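Local coordinates for protein esterase YbfF (Escherichia coli, PDB 3BF7) that probably hydrolyses ester and thioester bonds, using an alpha/beta hydrolase fold with a helical cap and a substrate-binding crevice generated by the domain arrangement, at residues A[191-202]-A[219-229]. The protein carries 1 engineered substitution. Residues are numbered along the deposited sequence; the frame is centred on the assembly and turned at random.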
loop_
_atom_site.group_PDB
_atom_site.type_symbol
_atom_site.label_atom_id
_atom_site.label_comp_id
_atom_site.label_asym_id
_atom_site.label_seq_id
_atom_site.Cartn_x
_atom_site.Cartn_y
_atom_site.Cartn_z
ATOM N N ILE A 191 6.495 15.706 -6.293
ATOM C CA ILE A 191 5.757 15.715 -7.547
ATOM C C ILE A 191 4.993 17.012 -7.750
ATOM O O ILE A 191 4.785 17.773 -6.807
ATOM C CB ILE A 191 4.732 14.554 -7.594
ATOM C CG1 ILE A 191 3.693 14.722 -6.479
ATOM C CG2 ILE A 191 5.453 13.221 -7.454
ATOM C CD1 ILE A 191 2.567 13.697 -6.524
ATOM N N PRO A 192 4.577 17.287 -8.997
ATOM C CA PRO A 192 3.821 18.508 -9.281
ATOM C C PRO A 192 2.442 18.368 -8.642
ATOM O O PRO A 192 1.991 17.257 -8.354
ATOM C CB PRO A 192 3.737 18.521 -10.806
ATOM C CG PRO A 192 4.955 17.761 -11.230
ATOM C CD PRO A 192 4.977 16.620 -10.248
ATOM N N ALA A 193 1.769 19.490 -8.430
ATOM C CA ALA A 193 0.449 19.461 -7.827
ATOM C C ALA A 193 -0.550 18.704 -8.696
ATOM O O ALA A 193 -0.536 18.815 -9.926
ATOM C CB ALA A 193 -0.044 20.884 -7.597
ATOM N N TRP A 194 -1.401 17.919 -8.043
ATOM C CA TRP A 194 -2.456 17.178 -8.727
ATOM C C TRP A 194 -3.726 17.923 -8.311
ATOM O O TRP A 194 -4.181 17.809 -7.168
ATOM C CB TRP A 194 -2.495 15.725 -8.251
ATOM C CG TRP A 194 -3.388 14.834 -9.071
ATOM C CD1 TRP A 194 -3.290 14.581 -10.411
ATOM C CD2 TRP A 194 -4.476 14.038 -8.591
ATOM N NE1 TRP A 194 -4.246 13.672 -10.793
ATOM C CE2 TRP A 194 -4.989 13.321 -9.696
ATOM C CE3 TRP A 194 -5.067 13.858 -7.334
ATOM C CZ2 TRP A 194 -6.065 12.435 -9.580
ATOM C CZ3 TRP A 194 -6.137 12.977 -7.219
ATOM C CH2 TRP A 194 -6.624 12.277 -8.339
ATOM N N ASP A 195 -4.279 18.701 -9.237
ATOM C CA ASP A 195 -5.460 19.515 -8.959
ATOM C C ASP A 195 -6.789 18.779 -9.034
ATOM O O ASP A 195 -7.669 19.130 -9.825
ATOM C CB ASP A 195 -5.482 20.732 -9.890
ATOM C CG ASP A 195 -4.338 21.691 -9.618
ATOM O OD1 ASP A 195 -4.163 22.087 -8.450
ATOM O OD2 ASP A 195 -3.616 22.056 -10.570
ATOM N N HIS A 196 -6.929 17.762 -8.188
ATOM C CA HIS A 196 -8.143 16.958 -8.115
ATOM C C HIS A 196 -8.339 16.502 -6.678
ATOM O O HIS A 196 -7.370 16.332 -5.938
ATOM C CB HIS A 196 -8.032 15.722 -9.011
ATOM C CG HIS A 196 -7.812 16.038 -10.456
ATOM N ND1 HIS A 196 -6.558 16.129 -11.021
ATOM C CD2 HIS A 196 -8.692 16.308 -11.449
ATOM C CE1 HIS A 196 -6.677 16.440 -12.300
ATOM N NE2 HIS A 196 -7.960 16.554 -12.585
ATOM N N PRO A 197 -9.597 16.295 -6.260
ATOM C CA PRO A 197 -9.850 15.850 -4.887
ATOM C C PRO A 197 -9.150 14.521 -4.620
ATOM O O PRO A 197 -9.235 13.600 -5.431
ATOM C CB PRO A 197 -11.371 15.710 -4.843
ATOM C CG PRO A 197 -11.838 16.715 -5.854
ATOM C CD PRO A 197 -10.859 16.522 -6.983
ATOM N N ALA A 198 -8.453 14.437 -3.494
ATOM C CA ALA A 198 -7.737 13.225 -3.107
ATOM C C ALA A 198 -8.034 12.953 -1.643
ATOM O O ALA A 198 -8.017 13.873 -0.831
ATOM C CB ALA A 198 -6.241 13.414 -3.310
ATOM N N LEU A 199 -8.294 11.695 -1.303
ATOM C CA LEU A 199 -8.602 11.337 0.075
ATOM C C LEU A 199 -7.421 10.719 0.803
ATOM O O LEU A 199 -6.799 9.777 0.309
ATOM C CB LEU A 199 -9.779 10.353 0.126
ATOM C CG LEU A 199 -10.182 9.861 1.524
ATOM C CD1 LEU A 199 -10.739 11.022 2.337
ATOM C CD2 LEU A 199 -11.215 8.745 1.406
ATOM N N PHE A 200 -7.113 11.270 1.972
ATOM C CA PHE A 200 -6.053 10.756 2.826
ATOM C C PHE A 200 -6.741 10.238 4.080
ATOM O O PHE A 200 -7.586 10.925 4.658
ATOM C CB PHE A 200 -5.053 11.852 3.183
ATOM C CG PHE A 200 -4.182 12.248 2.035
ATOM C CD1 PHE A 200 -4.692 13.021 0.997
ATOM C CD2 PHE A 200 -2.878 11.772 1.942
ATOM C CE1 PHE A 200 -3.917 13.310 -0.124
ATOM C CE2 PHE A 200 -2.095 12.054 0.824
ATOM C CZ PHE A 200 -2.617 12.823 -0.209
ATOM N N ILE A 201 -6.393 9.022 4.486
ATOM C CA ILE A 201 -6.988 8.406 5.666
ATOM C C ILE A 201 -5.905 8.047 6.677
ATOM O O ILE A 201 -5.343 6.947 6.645
ATOM C CB ILE A 201 -7.777 7.125 5.295
ATOM C CG1 ILE A 201 -8.831 7.449 4.233
ATOM C CG2 ILE A 201 -8.454 6.548 6.537
ATOM C CD1 ILE A 201 -9.590 6.236 3.722
ATOM N N PRO A 202 -5.586 8.984 7.581
ATOM C CA PRO A 202 -4.562 8.736 8.597
ATOM C C PRO A 202 -5.108 7.984 9.807
ATOM O O PRO A 202 -6.304 8.046 10.115
ATOM C CB PRO A 202 -4.120 10.143 9.010
ATOM C CG PRO A 202 -4.630 11.041 7.914
ATOM C CD PRO A 202 -5.931 10.413 7.533
ATOM N N ALA A 219 1.083 20.922 -0.923
ATOM C CA ALA A 219 1.793 21.453 -2.079
ATOM C C ALA A 219 1.671 20.495 -3.260
ATOM O O ALA A 219 1.705 20.910 -4.417
ATOM C CB ALA A 219 3.260 21.680 -1.738
ATOM N N GLN A 220 1.518 19.207 -2.961
ATOM C CA GLN A 220 1.407 18.191 -3.999
ATOM C C GLN A 220 -0.035 17.761 -4.250
ATOM O O GLN A 220 -0.377 17.356 -5.359
ATOM C CB GLN A 220 2.291 17.001 -3.624
ATOM C CG GLN A 220 3.761 17.403 -3.566
ATOM C CD GLN A 220 4.637 16.374 -2.888
ATOM O OE1 GLN A 220 5.302 15.571 -3.546
ATOM N NE2 GLN A 220 4.638 16.389 -1.563
ATOM N N PHE A 221 -0.872 17.865 -3.220
ATOM C CA PHE A 221 -2.289 17.522 -3.311
ATOM C C PHE A 221 -3.075 18.681 -2.715
ATOM O O PHE A 221 -3.594 18.607 -1.600
ATOM C CB PHE A 221 -2.557 16.206 -2.578
ATOM C CG PHE A 221 -1.968 15.029 -3.281
ATOM C CD1 PHE A 221 -2.632 14.451 -4.356
ATOM C CD2 PHE A 221 -0.688 14.585 -2.969
ATOM C CE1 PHE A 221 -2.028 13.455 -5.118
ATOM C CE2 PHE A 221 -0.074 13.588 -3.726
ATOM C CZ PHE A 221 -0.746 13.026 -4.802
ATOM N N PRO A 222 -3.170 19.783 -3.470
ATOM C CA PRO A 222 -3.892 20.969 -3.006
ATOM C C PRO A 222 -5.313 20.711 -2.524
ATOM O O PRO A 222 -5.767 21.347 -1.567
ATOM C CB PRO A 222 -3.827 21.918 -4.208
ATOM C CG PRO A 222 -3.633 20.998 -5.381
ATOM C CD PRO A 222 -2.679 19.966 -4.846
ATOM N N GLN A 223 -6.007 19.781 -3.176
ATOM C CA GLN A 223 -7.378 19.454 -2.806
ATOM C C GLN A 223 -7.480 18.198 -1.945
ATOM O O GLN A 223 -8.471 17.466 -1.995
ATOM C CB GLN A 223 -8.246 19.314 -4.061
ATOM C CG GLN A 223 -8.366 20.612 -4.851
ATOM C CD GLN A 223 -9.167 20.453 -6.126
ATOM O OE1 GLN A 223 -8.735 20.883 -7.195
ATOM N NE2 GLN A 223 -10.338 19.842 -6.021
ATOM N N ALA A 224 -6.449 17.957 -1.146
ATOM C CA ALA A 224 -6.437 16.812 -0.252
ATOM C C ALA A 224 -7.516 16.976 0.814
ATOM O O ALA A 224 -7.756 18.080 1.312
ATOM C CB ALA A 224 -5.080 16.691 0.420
ATOM N N ARG A 225 -8.165 15.867 1.146
ATOM C CA ARG A 225 -9.183 15.828 2.185
ATOM C C ARG A 225 -8.688 14.756 3.148
ATOM O O ARG A 225 -8.377 13.640 2.730
ATOM C CB ARG A 225 -10.537 15.420 1.600
ATOM C CG ARG A 225 -11.020 16.322 0.478
ATOM C CD ARG A 225 -12.294 15.790 -0.157
ATOM N NE ARG A 225 -12.740 16.634 -1.262
ATOM C CZ ARG A 225 -13.805 16.380 -2.016
ATOM N NH1 ARG A 225 -14.540 15.300 -1.786
ATOM N NH2 ARG A 225 -14.136 17.207 -3.000
ATOM N N ALA A 226 -8.590 15.091 4.427
ATOM C CA ALA A 226 -8.114 14.127 5.407
ATOM C C ALA A 226 -9.237 13.648 6.311
ATOM O O ALA A 226 -10.047 14.440 6.797
ATOM C CB ALA A 226 -6.996 14.736 6.240
ATOM N N HIS A 227 -9.290 12.340 6.517
ATOM C CA HIS A 227 -10.291 11.738 7.381
ATOM C C HIS A 227 -9.535 10.859 8.366
ATOM O O HIS A 227 -9.208 9.710 8.065
ATOM C CB HIS A 227 -11.260 10.888 6.564
ATOM C CG HIS A 227 -12.430 10.392 7.352
ATOM N ND1 HIS A 227 -12.292 9.709 8.542
ATOM C CD2 HIS A 227 -13.762 10.502 7.133
ATOM C CE1 HIS A 227 -13.487 9.423 9.022
ATOM N NE2 HIS A 227 -14.396 9.893 8.188
ATOM N N VAL A 228 -9.242 11.415 9.534
ATOM C CA VAL A 228 -8.506 10.690 10.555
ATOM C C VAL A 228 -9.380 9.679 11.281
ATOM O O VAL A 228 -10.485 9.999 11.724
ATOM C CB VAL A 228 -7.901 11.663 11.585
ATOM C CG1 VAL A 228 -7.152 10.890 12.656
ATOM C CG2 VAL A 228 -6.967 12.640 10.885
ATOM N N ILE A 229 -8.881 8.453 11.390
ATOM C CA ILE A 229 -9.606 7.393 12.075
ATOM C C ILE A 229 -9.068 7.301 13.499
ATOM O O ILE A 229 -7.944 6.851 13.731
ATOM C CB ILE A 229 -9.419 6.036 11.357
ATOM C CG1 ILE A 229 -9.819 6.161 9.880
ATOM C CG2 ILE A 229 -10.250 4.964 12.048
ATOM C CD1 ILE A 229 -11.251 6.615 9.648
HETATM O O HOH W 1 4.268 20.319 -5.753
HETATM O O HOH W 2 -5.197 17.369 -4.589
#
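The edge of F200, on strand 198-201, makes an offset edge-to-face pair with F221, just past helix 214-220, with planes at 64° and centroids 5.6 Å apart. Strands 198-201 and 224-226 are neighbours at one end of the alpha/beta hydrolase sheet, paired in parallel and joined through that helix as a beta-alpha-beta unit. The register A198-A224, L199-R225, F200-A226 rests on backbone hydrogen bonds: R225 N to A198 O (2.8 Å), F200 N to R225 O (172° at the hydrogen) and H227 N to F200 O. Beyond the strands, I229 N hydrogen-bonds to P202 O.

The tight part lies on the face carrying A198 and F200, against helix 90-101. There A224 CB packs 3.6 Å from F200 CE1. W194 CE3 lies 3.8 Å from F221 CE1, near the plane of the F221 ring, while I191 CD1 approaches F221 CZ. Q220 pins the incoming loop by two hydrogen bonds: its backbone O accepts W194 N, and its side-chain OE1, also hydrogen-bonded to W188 NE1, accepts I191 N at 3.0 Å.

The solvent side is looser. D195 and Q223 are exposed, A198 N to Q223 O is a weak hydrogen bond of 3.4 Å, and one water links W194 O, H196 O and Q223 N. Here the stretched R225 side chain runs beside P197, whose CB lies over one guanidinium face, toward its rim, 3.6 Å from R225 NH2.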